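Local structure of endo-1,3-beta-glucanase, family GH16 (Zobellia galactanivorans, 5FUI) at residues A65-G70 with G93-W98. The protein is a marine bacterial laminarinase whose C-terminal family 6 carbohydrate-binding module, the part described here, binds the beta-1,3-glucan laminarin. Residues are numbered along the deposited sequence; the frame is centred on the assembly and turned at random.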
ATOM      1  N   ALA A  65      -6.462  -5.004   5.924  1.00  8.26           N
ATOM      2  CA  ALA A  65      -7.318  -5.985   6.571  1.00  8.42           C
ATOM      3  C   ALA A  65      -7.345  -7.241   5.757  1.00  9.62           C
ATOM      4  O   ALA A  65      -7.170  -7.197   4.501  1.00  9.33           O
ATOM      5  CB  ALA A  65      -8.746  -5.405   6.582  1.00  9.70           C
ATOM      6  N   SER A  66      -7.694  -8.382   6.435  1.00  9.14           N
ATOM      7  CA  SER A  66      -7.916  -9.600   5.641  1.00  9.91           C
ATOM      8  C   SER A  66      -8.668 -10.568   6.530  1.00  9.64           C
ATOM      9  O   SER A  66      -8.367 -10.699   7.725  1.00 10.28           O
ATOM     10  CB  SER A  66      -6.612 -10.273   5.190  1.00 10.65           C
ATOM     11  OG  SER A  66      -6.968 -11.441   4.446  1.00 10.36           O
ATOM     12  N   ALA A  67      -9.634 -11.260   5.903  1.00 10.01           N
ATOM     13  CA  ALA A  67     -10.274 -12.391   6.600  1.00 12.20           C
ATOM     14  C   ALA A  67      -9.565 -13.730   6.394  1.00 13.61           C
ATOM     15  O   ALA A  67     -10.069 -14.775   6.954  1.00 15.17           O
ATOM     16  CB  ALA A  67     -11.746 -12.480   6.216  1.00 13.49           C
ATOM     17  N   VAL A  68      -8.435 -13.744   5.654  1.00 13.41           N
ATOM     18  CA  VAL A  68      -7.790 -14.978   5.279  1.00 13.93           C
ATOM     19  C   VAL A  68      -6.296 -14.849   5.584  1.00 14.11           C
ATOM     20  O   VAL A  68      -5.798 -13.803   5.994  1.00 12.79           O
ATOM     21  CB  VAL A  68      -8.062 -15.395   3.810  1.00 13.42           C
ATOM     22  CG1 VAL A  68      -9.564 -15.608   3.632  1.00 15.32           C
ATOM     23  CG2 VAL A  68      -7.449 -14.394   2.836  1.00 15.64           C
ATOM     24  N   ASP A  69      -5.578 -15.948   5.370  1.00 14.10           N
ATOM     25  CA  ASP A  69      -4.124 -15.955   5.505  1.00 12.38           C
ATOM     26  C   ASP A  69      -3.463 -15.706   4.154  1.00 13.88           C
ATOM     27  O   ASP A  69      -3.992 -16.102   3.075  1.00 16.16           O
ATOM     28  CB  ASP A  69      -3.668 -17.337   5.990  1.00 14.90           C
ATOM     29  CG  ASP A  69      -4.261 -17.702   7.322  1.00 19.43           C
ATOM     30  OD1 ASP A  69      -4.341 -16.846   8.205  1.00 19.91           O
ATOM     31  OD2 ASP A  69      -4.603 -18.886   7.498  1.00 37.27           O
ATOM     32  N   GLY A  70      -2.266 -15.163   4.211  1.00 13.74           N
ATOM     33  CA  GLY A  70      -1.374 -15.146   3.032  1.00 14.39           C
ATOM     34  C   GLY A  70      -1.395 -13.967   2.084  1.00 14.09           C
ATOM     35  O   GLY A  70      -0.651 -13.956   1.081  1.00 13.52           O
ATOM     36  N   GLY A  93      -9.032 -11.381  10.684  1.00 10.55           N
ATOM     37  CA  GLY A  93     -10.355 -12.012  10.953  1.00 12.38           C
ATOM     38  C   GLY A  93     -11.553 -11.290  10.398  1.00 12.50           C
ATOM     39  O   GLY A  93     -12.682 -11.650  10.770  1.00 13.53           O
ATOM     40  N   GLY A  94     -11.402 -10.302   9.532  1.00 11.06           N
ATOM     41  CA  GLY A  94     -12.599  -9.705   8.938  1.00 10.19           C
ATOM     42  C   GLY A  94     -12.122  -8.734   7.882  1.00  9.99           C
ATOM     43  O   GLY A  94     -10.966  -8.210   7.934  1.00 12.06           O
ATOM     44  N   TRP A  95     -12.992  -8.501   6.898  1.00 10.74           N
ATOM     45  CA  TRP A  95     -12.679  -7.628   5.760  1.00 10.89           C
ATOM     46  C   TRP A  95     -12.570  -6.152   6.131  1.00 12.46           C
ATOM     47  O   TRP A  95     -12.011  -5.336   5.389  1.00 11.48           O
ATOM     48  CB  TRP A  95     -13.687  -7.877   4.647  1.00 11.23           C
ATOM     49  CG  TRP A  95     -13.574  -9.291   4.131  1.00 11.52           C
ATOM     50  CD1 TRP A  95     -14.497 -10.306   4.226  1.00 12.37           C
ATOM     51  CD2 TRP A  95     -12.402  -9.848   3.466  1.00 12.73           C
ATOM     52  NE1 TRP A  95     -13.971 -11.473   3.665  1.00 14.59           N
ATOM     53  CE2 TRP A  95     -12.695 -11.246   3.193  1.00 14.39           C
ATOM     54  CE3 TRP A  95     -11.156  -9.322   3.044  1.00 12.72           C
ATOM     55  CZ2 TRP A  95     -11.800 -12.065   2.502  1.00 15.92           C
ATOM     56  CZ3 TRP A  95     -10.251 -10.151   2.409  1.00 15.14           C
ATOM     57  CH2 TRP A  95     -10.581 -11.504   2.119  1.00 15.38           C
ATOM     58  N   GLN A  96     -13.140  -5.795   7.286  1.00 11.08           N
ATOM     59  CA  GLN A  96     -13.047  -4.441   7.834  1.00 11.16           C
ATOM     60  C   GLN A  96     -12.489  -4.466   9.230  1.00 13.15           C
ATOM     61  O   GLN A  96     -12.809  -3.645  10.020  1.00 11.48           O
ATOM     62  CB  GLN A  96     -14.395  -3.656   7.742  1.00 11.49           C
ATOM     63  CG  GLN A  96     -14.997  -3.536   6.344  1.00 10.61           C
ATOM     64  CD  GLN A  96     -14.291  -2.523   5.467  1.00 11.66           C
ATOM     65  OE1 GLN A  96     -14.239  -2.729   4.229  1.00 13.14           O
ATOM     66  NE2 GLN A  96     -13.853  -1.458   6.011  1.00 10.80           N
ATOM     67  N   ASN A  97     -11.657  -5.447   9.503  1.00 11.91           N
ATOM     68  CA  ASN A  97     -10.875  -5.469  10.736  1.00 11.34           C
ATOM     69  C   ASN A  97      -9.487  -4.935  10.379  1.00 11.29           C
ATOM     70  O   ASN A  97      -8.726  -5.643   9.753  1.00 10.42           O
ATOM     71  CB  ASN A  97     -10.745  -6.883  11.329  1.00 12.46           C
ATOM     72  CG  ASN A  97     -12.034  -7.394  11.912  1.00 13.05           C
ATOM     73  OD1 ASN A  97     -12.065  -8.523  12.378  1.00 15.88           O
ATOM     74  ND2 ASN A  97     -13.020  -6.637  11.910  1.00 13.24           N
ATOM     75  N   TRP A  98      -9.202  -3.692  10.711  1.00  9.13           N
ATOM     76  CA  TRP A  98      -7.981  -3.052  10.155  1.00  9.91           C
ATOM     77  C   TRP A  98      -6.844  -3.108  11.115  1.00 10.96           C
ATOM     78  O   TRP A  98      -7.028  -3.106  12.351  1.00 11.75           O
ATOM     79  CB  TRP A  98      -8.326  -1.564   9.873  1.00  9.86           C
ATOM     80  CG  TRP A  98      -9.368  -1.485   8.825  1.00 10.83           C
ATOM     81  CD1 TRP A  98     -10.761  -1.344   9.005  1.00 11.15           C
ATOM     82  CD2 TRP A  98      -9.118  -1.605   7.402  1.00 10.66           C
ATOM     83  NE1 TRP A  98     -11.390  -1.407   7.765  1.00 10.06           N
ATOM     84  CE2 TRP A  98     -10.444  -1.573   6.758  1.00  9.85           C
ATOM     85  CE3 TRP A  98      -7.977  -1.712   6.610  1.00 10.87           C
ATOM     86  CZ2 TRP A  98     -10.593  -1.682   5.366  1.00  9.98           C
ATOM     87  CZ3 TRP A  98      -8.165  -1.901   5.210  1.00 10.63           C
ATOM     88  CH2 TRP A  98      -9.437  -1.825   4.596  1.00 11.04           C
TER
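Ala67 and Ala65 each set a methyl group over an indole face, of Trp95 and of Trp98 respectively. Ala67 CB sits 3.6 Å from the centroid of the five-membered ring of Trp95 and 22° off its normal, an approach that qualifies as CH-pi. Its nearest ring atom is CE2, and the backbone N of Ala67 lies 3.7 Å from Trp95 CZ3, so the backbone also runs against the benzo half. Trp95 CB leaves its own backbone heading away from the other segment; with CG anti to the carbonyl carbon (chi1 -64°), the indole nevertheless folds back across Ala67. The second contact is centred better: Ala65 CB stands 3.8 Å from the centroid of the six-membered ring of Trp98, 13° off the normal.

Among polar groups, three carbonyl oxygens of the facing segment, those of Gly94, Trp95 and Asn97, gather on one side of the Ala65 methyl, Asn97 O coming to 3.2 Å from Ala65 CB. They belong to a type I turn, Gly94 to Asn97, closed by a weak bond from Asn97 N to Gly94 O. On segment 65-70, Val68 N donates to Ser66 OG over 3.0 Å, nearly straight, defining an ST turn; the same hydroxyl hydrogen-bonds Gly122 O, tying this bend to a third part of the chain.

An alanine in place of Trp95 is likely to leave the Ala67 methyl without its aromatic cover and the bound 2-aminomethyl-pyridine without that indole surface.

Thr92 OG1 hydrogen-bonds both Ser66 O and Asn97 O, bridging the segments from just outside. The contact lies at the surface of the family 6 module's beta-sandwich, where strand 56-66 of the four-stranded sheet ends and its antiparallel neighbour 97-107 begins, with both indoles reaching Asn124 on strand 124-131.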